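Local coordinates for protein endonuclease MutS2 (Deinococcus radiodurans, PDB 4OD6) that probably senses collided ribosomes and splits them using ATP, and carries at its C-terminal end an Smr domain, the part described here, linked to endonuclease activity, at residues R17-S20 against V21-V25; E26-R29 against A30-E34. All blocks are in the same frame, centred on the assembly; numbering follows the deposited sequence.

Contact 1: R17-S20 against V21-V25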
loop_
_atom_site.group_PDB
_atom_site.type_symbol
_atom_site.label_atom_id
_atom_site.label_comp_id
_atom_site.label_asym_id
_atom_site.label_seq_id
_atom_site.Cartn_x
_atom_site.Cartn_y
_atom_site.Cartn_z
ATOM N N ARG A 17 4.013 3.157 8.812
ATOM C CA ARG A 17 3.992 2.705 10.200
ATOM C C ARG A 17 3.881 3.882 11.139
ATOM O O ARG A 17 4.402 4.910 10.912
ATOM C CB ARG A 17 5.268 1.935 10.520
ATOM C CG ARG A 17 5.439 0.598 9.815
ATOM C CD ARG A 17 6.845 0.068 10.015
ATOM N NE ARG A 17 7.787 0.619 9.083
ATOM C CZ ARG A 17 8.950 0.044 8.795
ATOM N NH1 ARG A 17 9.252 -1.124 9.349
ATOM N NH2 ARG A 17 9.788 0.580 7.899
ATOM N N GLY A 18 3.043 3.735 12.130
ATOM C CA GLY A 18 2.795 4.720 13.235
ATOM C C GLY A 18 1.741 5.733 12.906
ATOM O O GLY A 18 1.362 6.497 13.765
ATOM N N LEU A 19 1.236 5.712 11.667
ATOM C CA LEU A 19 0.098 6.552 11.308
ATOM C C LEU A 19 -1.245 6.017 11.807
ATOM O O LEU A 19 -1.432 4.847 11.983
ATOM C CB LEU A 19 0.045 6.754 9.794
ATOM C CG LEU A 19 1.199 7.516 9.174
ATOM C CD1 LEU A 19 0.995 7.688 7.682
ATOM C CD2 LEU A 19 1.424 8.846 9.848
ATOM N N SER A 20 -2.190 6.931 11.995
ATOM C CA SER A 20 -3.561 6.557 12.224
ATOM C C SER A 20 -4.154 5.960 10.946
ATOM O O SER A 20 -3.620 6.148 9.853
ATOM C CB SER A 20 -4.402 7.758 12.617
ATOM O OG SER A 20 -4.573 8.635 11.511
ATOM N N VAL A 21 -5.274 5.274 11.099
ATOM C CA VAL A 21 -5.935 4.648 9.967
ATOM C C VAL A 21 -6.277 5.737 8.966
ATOM O O VAL A 21 -6.038 5.565 7.805
ATOM C CB VAL A 21 -7.195 3.852 10.391
ATOM C CG1 VAL A 21 -8.075 3.534 9.179
ATOM C CG2 VAL A 21 -6.800 2.580 11.121
ATOM N N GLU A 22 -6.827 6.846 9.420
ATOM C CA GLU A 22 -7.227 7.893 8.503
ATOM C C GLU A 22 -6.050 8.527 7.781
ATOM O O GLU A 22 -6.100 8.823 6.603
ATOM C CB GLU A 22 -8.061 8.965 9.219
ATOM C CG GLU A 22 -9.467 8.507 9.560
ATOM C CD GLU A 22 -10.461 9.624 9.669
ATOM O OE1 GLU A 22 -11.536 9.505 9.072
ATOM O OE2 GLU A 22 -10.117 10.602 10.314
ATOM N N ALA A 23 -4.995 8.782 8.522
ATOM C CA ALA A 23 -3.796 9.347 7.934
ATOM C C ALA A 23 -3.148 8.382 6.942
ATOM O O ALA A 23 -2.695 8.785 5.907
ATOM C CB ALA A 23 -2.801 9.756 9.025
ATOM N N ALA A 24 -3.094 7.126 7.290
ATOM C CA ALA A 24 -2.506 6.127 6.417
ATOM C C ALA A 24 -3.304 5.992 5.108
ATOM O O ALA A 24 -2.737 5.888 4.019
ATOM C CB ALA A 24 -2.365 4.790 7.144
ATOM N N VAL A 25 -4.628 5.976 5.205
ATOM C CA VAL A 25 -5.461 5.895 4.009
ATOM C C VAL A 25 -5.247 7.125 3.149
ATOM O O VAL A 25 -5.088 6.997 1.960
ATOM C CB VAL A 25 -6.956 5.717 4.381
ATOM C CG1 VAL A 25 -7.851 5.958 3.181
ATOM C CG2 VAL A 25 -7.194 4.341 4.966
#

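Contact 2: E26-R29 against A30-E34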
loop_
_atom_site.group_PDB
_atom_site.type_symbol
_atom_site.label_atom_id
_atom_site.label_comp_id
_atom_site.label_asym_id
_atom_site.label_seq_id
_atom_site.Cartn_x
_atom_site.Cartn_y
_atom_site.Cartn_z
ATOM N N GLU A 26 -5.215 8.301 3.747
ATOM C CA GLU A 26 -5.017 9.516 2.958
ATOM C C GLU A 26 -3.682 9.484 2.179
ATOM O O GLU A 26 -3.596 9.832 1.009
ATOM C CB GLU A 26 -5.002 10.735 3.890
ATOM C CG GLU A 26 -4.690 12.049 3.189
ATOM C CD GLU A 26 -4.380 13.178 4.135
ATOM O OE1 GLU A 26 -4.553 13.043 5.362
ATOM O OE2 GLU A 26 -3.913 14.190 3.630
ATOM N N GLU A 27 -2.627 9.068 2.848
ATOM C CA GLU A 27 -1.320 8.955 2.215
ATOM C C GLU A 27 -1.308 7.900 1.113
ATOM O O GLU A 27 -0.750 8.111 0.072
ATOM C CB GLU A 27 -0.232 8.684 3.247
ATOM C CG GLU A 27 0.016 9.834 4.221
ATOM C CD GLU A 27 0.297 11.166 3.553
ATOM O OE1 GLU A 27 1.148 11.145 2.681
ATOM O OE2 GLU A 27 -0.368 12.138 3.932
ATOM N N LEU A 28 -1.938 6.769 1.386
ATOM C CA LEU A 28 -1.986 5.705 0.400
ATOM C C LEU A 28 -2.746 6.157 -0.851
ATOM O O LEU A 28 -2.303 5.936 -1.964
ATOM C CB LEU A 28 -2.617 4.447 1.007
ATOM C CG LEU A 28 -2.792 3.263 0.057
ATOM C CD1 LEU A 28 -1.464 2.857 -0.569
ATOM C CD2 LEU A 28 -3.417 2.082 0.792
ATOM N N ARG A 29 -3.867 6.822 -0.650
ATOM C CA ARG A 29 -4.679 7.298 -1.763
ATOM C C ARG A 29 -3.879 8.291 -2.619
ATOM O O ARG A 29 -3.905 8.203 -3.825
ATOM C CB ARG A 29 -5.961 7.933 -1.206
ATOM C CG ARG A 29 -6.859 8.537 -2.252
ATOM C CD ARG A 29 -8.142 8.982 -1.591
ATOM N NE ARG A 29 -9.080 9.515 -2.539
ATOM C CZ ARG A 29 -9.668 8.818 -3.474
ATOM N NH1 ARG A 29 -9.498 7.499 -3.551
ATOM N NH2 ARG A 29 -10.518 9.428 -4.275
ATOM N N ALA A 30 -3.162 9.222 -1.985
ATOM C CA ALA A 30 -2.311 10.192 -2.702
ATOM C C ALA A 30 -1.184 9.505 -3.443
ATOM O O ALA A 30 -0.868 9.845 -4.540
ATOM C CB ALA A 30 -1.753 11.216 -1.705
ATOM N N ALA A 31 -0.565 8.524 -2.805
ATOM C CA ALA A 31 0.549 7.807 -3.420
ATOM C C ALA A 31 0.107 7.052 -4.633
ATOM O O ALA A 31 0.828 6.975 -5.602
ATOM C CB ALA A 31 1.231 6.886 -2.420
ATOM N N ILE A 32 -1.047 6.410 -4.562
ATOM C CA ILE A 32 -1.571 5.652 -5.681
ATOM C C ILE A 32 -1.927 6.576 -6.827
ATOM O O ILE A 32 -1.634 6.278 -7.950
ATOM C CB ILE A 32 -2.779 4.789 -5.260
ATOM C CG1 ILE A 32 -2.307 3.701 -4.311
ATOM C CG2 ILE A 32 -3.488 4.201 -6.467
ATOM C CD1 ILE A 32 -3.429 2.913 -3.662
ATOM N N ALA A 33 -2.532 7.709 -6.535
ATOM C CA ALA A 33 -2.905 8.675 -7.583
ATOM C C ALA A 33 -1.636 9.164 -8.278
ATOM O O ALA A 33 -1.578 9.305 -9.471
ATOM C CB ALA A 33 -3.697 9.845 -6.980
ATOM N N GLU A 34 -0.601 9.409 -7.501
ATOM C CA GLU A 34 0.664 9.855 -8.049
ATOM C C GLU A 34 1.254 8.789 -8.944
ATOM O O GLU A 34 1.668 9.074 -10.044
ATOM C CB GLU A 34 1.646 10.210 -6.922
ATOM C CG GLU A 34 3.058 10.566 -7.377
ATOM C CD GLU A 34 4.042 10.613 -6.222
ATOM O OE1 GLU A 34 4.498 9.565 -5.807
ATOM O OE2 GLU A 34 4.335 11.698 -5.757
#

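Contact 1: R17-S20 against V21-V25
Ser20 meets Ala23 and Ala24 at the N-cap of helix 21-38, the helix that follows strand 13-15 in the Smr domain. Two backbone N-H groups of the first turn are satisfied here, both by Ser20. Its hydroxyl OG accepts from Ala23 N at 3.0 Å, with an N-H...O angle of 161°. This is the classic capping bond of a serine. Its torsion explains the reach: with chi1 at 70°, OG sits between the backbone N and the carbonyl carbon of its own residue and faces the N-H of Ala23. The second bond is the first i to i+4 bond of the helix. Ser20 O accepts from Ala24 N at 2.8 Å. Val25 N continues the pattern with Val21 O at 3.0 Å.

Leu19 adds an apolar contact just before the cap. Leu19 CB lies 4.1 Å from Ala24 CB. Leu19 CD1 comes to 4.0 Å from Ala24 CA. Val21 and Val25 carry side chains onto helix 53-62, Val21 through Val53 and Thr57, Val25 through Leu58 and Tyr61. The methyl groups of Ala23 and Ala24 also lie close to the polar atoms of Ser20: Ala23 CB is 3.3 Å from Ser20 OG, and Ala24 CB is the same distance from Ser20 O.

Contact 2: E26-R29 against A30-E34
Leu28 and Ile32 lie one turn apart on helix 21-38, the crossover helix of the beta-alpha-beta unit formed with strands 13-15 and 43-46. The two side chains meet at a slant. Leu28 CD1 meets Ile32 CD1 at 3.7 Å, a methyl-to-methyl contact, and Leu28 CG is 3.8 Å from the same Ile32 atom. The torsions differ. Leu28 CG is anti to its backbone N (chi1 177°), whereas Ile32 CG1 lies beside its own N (chi1 -67°). This turns the Ile32 CG1-CD1 branch back over the preceding turn, where CG1 comes to 3.2 Å from Leu28 O.

Both residues are buried. Leu28 packs on Leu58, Tyr61 and Leu62 of helix 53-62, on Val45 and on Leu14, and Ile32 reaches Leu62 and Leu43.

Arg29 flanks this pair. Arg29 is stretched out as far as NE, its NH1 is hydrogen-bonded to Tyr61 OH, and its side chain also touches Asp65, as does that of Ile32.

The backbone of this part of the helix is regular. Ala30, Ala31, Ile32 and Ala33 give their N-H groups to the carbonyls of Glu26, Glu27, Leu28 and Arg29. The bond from Ile32 N to Leu28 O measures 2.9 Å. Small methyl groups lie against these carbonyls: Ala31 CB is 3.4 Å from Glu27 O, and Ala33 CB is 3.6 Å from Arg29 O.

In the fold
Contacts 1 and 2 follow each other along helix 21-38, with centres about 12 Å apart. Contact 1 is a surface contact where the loop after strand 13-15 enters the helix. Contact 2 is partly buried and lies in the body of the helix. Their chemistry follows that difference. Both use i to i+4 backbone bonds; in 17-25 a side-chain hydroxyl is added at the helix start, whereas in 26-34 the addition is a pair of aliphatic branches packed on the sheet and on helix 53-62. Both contacts place side chains on helix 53-62, and Leu58 and Tyr61 are touched from each. The two also meet directly: Leu19 CD1 packs 4.2 Å from Glu27 CG.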